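Local coordinates for clavulanic acid biosynthesis oligopeptide binding protein 2 (Streptomyces clavuligerus, PDB 2WOL) that probably binds peptides as an extracellular solute-binding protein of family 5, and belongs to the biosynthetic pathway of the beta-lactamase inhibitor clavulanic acid, at residues V259-L264 and G277-A282. Residues are numbered along the deposited sequence; the frame is centred on the assembly and turned at random.
Sequences VLDARL and GLQHAA
Asp-261 reaches from helix 257-265 to the start of helix 280-288 and takes a hydrogen bond from the backbone N of Gln-279. Asp-261 OD2 lies 2.8 Å from Gln-279 N, and the N-H points almost straight at it (166°). The donor comes in on the syn side, 17° out of the carboxylate plane. The Asp-261 CG stands beside its own backbone N, anti to the carbonyl carbon (chi1 -74°), which carries the carboxylate across to this amide. The same oxygen also accepts a bond from a water that in turn accepts from Ala-282 N, a first-turn amide of the helix. A second water donates to Asp-261 OD1 at 2.7 Å and donates weakly to Gly-277 O. Asp-261 is buried, and both its oxygens are satisfied, OD2 by an amide and a water, OD1 by a water. Carbon atoms pack around the group. Leu-278 CD2 lies 3.7 Å from Asp-261 OD1. The CB of Ala-282 sits 3.5 Å from Asp-261 OD2 and also touches Asp-261 CB. Gln-279 adds its CB, 3.4 Å from Asp-261 OD2.

Gln-279 is the N-cap residue of helix 280-288. A carboxylate from a neighbouring helix therefore sits at this N-terminus, where the helix dipole would probably help stabilise its negative charge. The two helices belong to a family 5 solute-binding protein and are linked through the short strand 271-272, an edge of a mixed five-stranded sheet.

Further out, Gln-279 also touches Val-257 and Asp-258, and Ala-282 rests on Ile-265. Leu-278 is fixed by backbone hydrogen bonding with Leu-532 of strand 523-534. Its side chain meets Phe-534, which Leu-264 also touches.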
ATOM      1  N   VAL A 259     -22.430   7.611   8.275  1.00  8.45           N
ATOM      2  CA  VAL A 259     -22.492   8.053   9.669  1.00  8.24           C
ATOM      3  C   VAL A 259     -21.150   8.674  10.070  1.00  8.04           C
ATOM      4  O   VAL A 259     -21.106   9.765  10.649  1.00  8.18           O
ATOM      5  CB  VAL A 259     -22.861   6.871  10.605  1.00  8.36           C
ATOM      6  CG1 VAL A 259     -22.600   7.194  12.068  1.00  8.82           C
ATOM      7  CG2 VAL A 259     -24.316   6.477  10.409  1.00  8.14           C
ATOM      8  N   LEU A 260     -20.062   7.976   9.747  1.00  8.10           N
ATOM      9  CA  LEU A 260     -18.714   8.465  10.021  1.00  8.17           C
ATOM     10  C   LEU A 260     -18.471   9.856   9.427  1.00  8.24           C
ATOM     11  O   LEU A 260     -18.053  10.768  10.139  1.00  8.49           O
ATOM     12  CB  LEU A 260     -17.685   7.466   9.488  1.00  8.25           C
ATOM     13  CG  LEU A 260     -16.216   7.674   9.870  1.00  8.68           C
ATOM     14  CD1 LEU A 260     -15.453   6.366   9.719  1.00  9.09           C
ATOM     15  CD2 LEU A 260     -15.538   8.773   9.050  1.00  8.98           C
ATOM     16  N   ASP A 261     -18.734  10.011   8.129  1.00  8.14           N
ATOM     17  CA  ASP A 261     -18.521  11.291   7.451  1.00  8.36           C
ATOM     18  C   ASP A 261     -19.321  12.416   8.100  1.00  8.44           C
ATOM     19  O   ASP A 261     -18.806  13.521   8.286  1.00  8.46           O
ATOM     20  CB  ASP A 261     -18.939  11.207   5.983  1.00  8.58           C
ATOM     21  CG  ASP A 261     -17.970  10.417   5.127  1.00  9.24           C
ATOM     22  OD1 ASP A 261     -16.835  10.133   5.573  1.00  9.79           O
ATOM     23  OD2 ASP A 261     -18.354  10.091   3.985  1.00 10.27           O
ATOM     24  N   ALA A 262     -20.586  12.142   8.417  1.00  8.50           N
ATOM     25  CA  ALA A 262     -21.460  13.160   9.004  1.00  8.70           C
ATOM     26  C   ALA A 262     -20.935  13.631  10.354  1.00  8.93           C
ATOM     27  O   ALA A 262     -20.900  14.826  10.628  1.00  9.41           O
ATOM     28  CB  ALA A 262     -22.885  12.642   9.134  1.00  8.71           C
ATOM     29  N   ARG A 263     -20.509  12.686  11.186  1.00  9.06           N
ATOM     30  CA  ARG A 263     -20.044  13.008  12.526  1.00  9.41           C
ATOM     31  C   ARG A 263     -18.654  13.652  12.509  1.00  9.36           C
ATOM     32  O   ARG A 263     -18.353  14.509  13.341  1.00  9.79           O
ATOM     33  CB  ARG A 263     -20.102  11.763  13.411  1.00  9.62           C
ATOM     34  CG  ARG A 263     -21.544  11.323  13.660  1.00 11.12           C
ATOM     35  CD  ARG A 263     -21.672   9.915  14.196  1.00 14.06           C
ATOM     36  NE  ARG A 263     -21.319   9.794  15.605  1.00 17.69           N
ATOM     37  CZ  ARG A 263     -21.452   8.677  16.317  1.00 18.78           C
ATOM     38  NH1 ARG A 263     -21.957   7.574  15.763  1.00 20.48           N
ATOM     39  NH2 ARG A 263     -21.096   8.663  17.588  1.00 19.40           N
ATOM     40  N   LEU A 264     -17.829  13.255  11.545  1.00  9.03           N
ATOM     41  CA  LEU A 264     -16.533  13.891  11.319  1.00  8.90           C
ATOM     42  C   LEU A 264     -16.708  15.362  10.926  1.00  9.34           C
ATOM     43  O   LEU A 264     -16.093  16.256  11.524  1.00  9.22           O
ATOM     44  CB  LEU A 264     -15.759  13.143  10.224  1.00  8.64           C
ATOM     45  CG  LEU A 264     -14.438  13.736   9.729  1.00  8.62           C
ATOM     46  CD1 LEU A 264     -13.377  13.659  10.810  1.00 10.15           C
ATOM     47  CD2 LEU A 264     -13.986  12.996   8.487  1.00  9.21           C
ATOM     48  N   GLY A 277     -11.488   7.970   2.615  1.00 11.58           N
ATOM     49  CA  GLY A 277     -12.001   9.184   1.993  1.00 11.57           C
ATOM     50  C   GLY A 277     -13.459   9.427   2.315  1.00 11.62           C
ATOM     51  O   GLY A 277     -14.118   8.590   2.936  1.00 11.91           O
ATOM     52  N   LEU A 278     -13.954  10.588   1.901  1.00 11.27           N
ATOM     53  CA  LEU A 278     -15.376  10.889   1.994  1.00 11.58           C
ATOM     54  C   LEU A 278     -16.160  10.012   1.026  1.00 12.14           C
ATOM     55  O   LEU A 278     -15.727   9.775  -0.106  1.00 12.11           O
ATOM     56  CB  LEU A 278     -15.638  12.367   1.690  1.00 11.48           C
ATOM     57  CG  LEU A 278     -15.032  13.415   2.631  1.00 11.11           C
ATOM     58  CD1 LEU A 278     -15.289  14.819   2.094  1.00 10.85           C
ATOM     59  CD2 LEU A 278     -15.570  13.282   4.046  1.00  9.98           C
ATOM     60  N   GLN A 279     -17.309   9.527   1.487  1.00 12.55           N
ATOM     61  CA  GLN A 279     -18.232   8.769   0.649  1.00 13.86           C
ATOM     62  C   GLN A 279     -19.049   9.730  -0.206  1.00 14.30           C
ATOM     63  O   GLN A 279     -18.946  10.945  -0.042  1.00 14.15           O
ATOM     64  CB  GLN A 279     -19.148   7.899   1.512  1.00 13.94           C
ATOM     65  CG  GLN A 279     -18.405   6.892   2.378  1.00 15.71           C
ATOM     66  CD  GLN A 279     -17.716   5.805   1.571  1.00 18.21           C
ATOM     67  OE1 GLN A 279     -18.287   5.253   0.629  1.00 19.70           O
ATOM     68  NE2 GLN A 279     -16.484   5.485   1.947  1.00 20.11           N
ATOM     69  N   HIS A 280     -19.867   9.184  -1.103  1.00 15.33           N
ATOM     70  CA  HIS A 280     -20.548   9.989  -2.124  1.00 15.95           C
ATOM     71  C   HIS A 280     -21.303  11.197  -1.564  1.00 16.09           C
ATOM     72  O   HIS A 280     -21.131  12.312  -2.059  1.00 15.95           O
ATOM     73  CB  HIS A 280     -21.497   9.102  -2.943  0.50 16.22           C
ATOM     74  CG  HIS A 280     -22.229   9.830  -4.029  0.50 16.92           C
ATOM     75  ND1 HIS A 280     -23.432  10.470  -3.816  0.50 17.96           N
ATOM     76  CD2 HIS A 280     -21.932  10.014  -5.337  0.50 17.78           C
ATOM     77  CE1 HIS A 280     -23.841  11.020  -4.945  0.50 18.10           C
ATOM     78  NE2 HIS A 280     -22.951  10.756  -5.884  0.50 18.00           N
ATOM     79  N   ALA A 281     -22.123  10.981  -0.539  1.00 16.22           N
ATOM     80  CA  ALA A 281     -22.938  12.052   0.038  1.00 16.44           C
ATOM     81  C   ALA A 281     -22.088  13.207   0.579  1.00 16.63           C
ATOM     82  O   ALA A 281     -22.369  14.375   0.296  1.00 16.74           O
ATOM     83  CB  ALA A 281     -23.862  11.501   1.119  1.00 16.60           C
ATOM     84  N   ALA A 282     -21.047  12.879   1.341  1.00 16.48           N
ATOM     85  CA  ALA A 282     -20.159  13.900   1.895  1.00 16.79           C
ATOM     86  C   ALA A 282     -19.253  14.512   0.828  1.00 17.04           C
ATOM     87  O   ALA A 282     -18.896  15.687   0.921  1.00 16.77           O
ATOM     88  CB  ALA A 282     -19.335  13.334   3.039  1.00 16.53           C
TER
HETATM   89  O   HOH W   1     -14.106  10.187   5.572  1.00 10.12           O
HETATM   90  O   HOH W   2     -20.979  10.475   3.194  1.00 11.18           O